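PDB 5X2B: sulfotransferase from Mus musculus, which probably transfers sulfo groups to acceptor molecules, as other cytosolic sulfotransferases do, and binds adenosine-3'-5'-diphosphate and calcium ions. Local coordinates for residues K103-V108 and T187-I192. Sequence-based numbering, arbitrary orientation.
Sequences KIIYIV and TAFLGI
Lys103 lies over one face of the Phe189 ring. Its chain bends at chi2 (-86°, about CB-CG), which lays CD above the ring in a CH-pi contact, 3.2 Å from Phe189 CZ and offset toward the rim. NZ also stands over that face, 4.2 Å from the ring centroid, in a cation-pi contact. The same NZ donates to the backbone O of Phe189 at 2.5 Å, a short bond whose donor is tilted 25° from the carbonyl plane. Lys103 CG meets Leu190 CD2. From Ile104 the backbone takes part: its O approaches Phe189 CZ obliquely at 3.4 Å. Ile105 follows, with CG1 3.9 Å from Phe189 CE2 and CD1 4.0 Å from Leu190 CD1. Strand 103-108 belongs to the parallel sheet of the sulfotransferase fold, and Phe189 also touches Leu168 of the neighbouring strand 167-171. Helix 179-190 ends here in a Schellman motif, with Gly191 at positive phi. With an alanine at Lys103, the ring would probably lose its alkyl and cationic cover on that face, and the Phe189 carbonyl this donor. One lysine thus joins apolar cover to a positive charge placed at the helix C-terminus, where it probably offsets the negative end of the helix dipole.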
loop_
_atom_site.group_PDB
_atom_site.type_symbol
_atom_site.label_atom_id
_atom_site.label_comp_id
_atom_site.label_asym_id
_atom_site.label_seq_id
_atom_site.Cartn_x
_atom_site.Cartn_y
_atom_site.Cartn_z
ATOM N N LYS D 103 7.603 9.868 9.882
ATOM C CA LYS D 103 7.805 9.748 8.452
ATOM C C LYS D 103 6.742 8.900 7.820
ATOM O O LYS D 103 6.401 7.837 8.333
ATOM C CB LYS D 103 9.161 9.111 8.122
ATOM C CG LYS D 103 10.331 9.977 8.432
ATOM C CD LYS D 103 10.697 10.951 7.322
ATOM C CE LYS D 103 11.940 11.715 7.770
ATOM N NZ LYS D 103 12.363 12.811 6.873
ATOM N N ILE D 104 6.235 9.384 6.691
ATOM C CA ILE D 104 5.250 8.656 5.903
ATOM C C ILE D 104 5.714 8.475 4.487
ATOM O O ILE D 104 6.075 9.432 3.831
ATOM C CB ILE D 104 3.922 9.393 5.694
ATOM C CG1 ILE D 104 3.433 10.078 6.961
ATOM C CG2 ILE D 104 2.905 8.391 5.140
ATOM C CD1 ILE D 104 3.033 9.105 8.040
ATOM N N ILE D 105 5.648 7.237 4.035
ATOM C CA ILE D 105 5.885 6.903 2.671
ATOM C C ILE D 105 4.621 6.329 2.071
ATOM O O ILE D 105 4.145 5.249 2.478
ATOM C CB ILE D 105 6.949 5.826 2.556
ATOM C CG1 ILE D 105 8.281 6.375 3.020
ATOM C CG2 ILE D 105 7.046 5.355 1.101
ATOM C CD1 ILE D 105 9.387 5.356 2.932
ATOM N N TYR D 106 4.070 7.059 1.101
ATOM C CA TYR D 106 2.776 6.695 0.502
ATOM C C TYR D 106 3.038 6.225 -0.903
ATOM O O TYR D 106 3.447 7.029 -1.751
ATOM C CB TYR D 106 1.779 7.873 0.487
ATOM C CG TYR D 106 0.401 7.478 -0.026
ATOM C CD1 TYR D 106 0.060 7.662 -1.356
ATOM C CD2 TYR D 106 -0.538 6.913 0.803
ATOM C CE1 TYR D 106 -1.184 7.283 -1.834
ATOM C CE2 TYR D 106 -1.748 6.518 0.348
ATOM C CZ TYR D 106 -2.076 6.708 -0.971
ATOM O OH TYR D 106 -3.297 6.346 -1.470
ATOM N N ILE D 107 2.826 4.931 -1.155
ATOM C CA ILE D 107 3.032 4.447 -2.500
ATOM C C ILE D 107 1.703 4.359 -3.295
ATOM O O ILE D 107 0.702 3.861 -2.818
ATOM C CB ILE D 107 3.928 3.181 -2.507
ATOM C CG1 ILE D 107 4.152 2.761 -3.956
ATOM C CG2 ILE D 107 3.405 2.089 -1.551
ATOM C CD1 ILE D 107 5.320 1.810 -4.141
ATOM N N VAL D 108 1.709 4.944 -4.488
ATOM C CA VAL D 108 0.524 5.056 -5.348
ATOM C C VAL D 108 0.724 4.505 -6.768
ATOM O O VAL D 108 1.800 4.640 -7.341
ATOM C CB VAL D 108 0.132 6.505 -5.514
ATOM C CG1 VAL D 108 1.101 7.174 -6.402
ATOM C CG2 VAL D 108 -1.265 6.603 -6.067
ATOM N N THR D 187 15.693 7.229 0.068
ATOM C CA THR D 187 16.697 7.092 1.096
ATOM C C THR D 187 17.059 8.432 1.729
ATOM O O THR D 187 17.395 8.472 2.899
ATOM C CB THR D 187 17.938 6.447 0.523
ATOM O OG1 THR D 187 18.749 5.983 1.597
ATOM C CG2 THR D 187 18.706 7.460 -0.303
ATOM N N ALA D 188 16.960 9.520 0.964
ATOM C CA ALA D 188 17.244 10.866 1.474
ATOM C C ALA D 188 16.133 11.385 2.367
ATOM O O ALA D 188 16.362 12.109 3.336
ATOM C CB ALA D 188 17.448 11.798 0.341
ATOM N N PHE D 189 14.916 11.019 2.035
ATOM C CA PHE D 189 13.759 11.433 2.820
ATOM C C PHE D 189 13.943 10.913 4.193
ATOM O O PHE D 189 13.767 11.630 5.154
ATOM C CB PHE D 189 12.494 10.822 2.237
ATOM C CG PHE D 189 11.278 10.943 3.107
ATOM C CD1 PHE D 189 10.719 12.174 3.400
ATOM C CD2 PHE D 189 10.637 9.792 3.577
ATOM C CE1 PHE D 189 9.549 12.254 4.156
ATOM C CE2 PHE D 189 9.475 9.879 4.311
ATOM C CZ PHE D 189 8.943 11.115 4.607
ATOM N N LEU D 190 14.318 9.648 4.273
ATOM C CA LEU D 190 14.500 8.986 5.552
ATOM C C LEU D 190 15.846 9.294 6.223
ATOM O O LEU D 190 16.073 8.970 7.401
ATOM C CB LEU D 190 14.407 7.501 5.306
ATOM C CG LEU D 190 13.055 7.074 4.768
ATOM C CD1 LEU D 190 13.072 5.579 4.427
ATOM C CD2 LEU D 190 12.003 7.416 5.814
ATOM N N GLY D 191 16.754 9.885 5.457
ATOM C CA GLY D 191 18.061 10.256 5.975
ATOM C C GLY D 191 19.040 9.113 6.154
ATOM O O GLY D 191 19.967 9.224 6.944
ATOM N N ILE D 192 18.847 8.017 5.432
ATOM C CA ILE D 192 19.810 6.931 5.464
ATOM C C ILE D 192 20.574 6.846 4.141
ATOM O O ILE D 192 20.011 6.802 3.053
ATOM C CB ILE D 192 19.139 5.613 5.751
ATOM C CG1 ILE D 192 18.240 5.744 6.953
ATOM C CG2 ILE D 192 20.152 4.537 6.037
ATOM C CD1 ILE D 192 17.309 4.620 7.006
#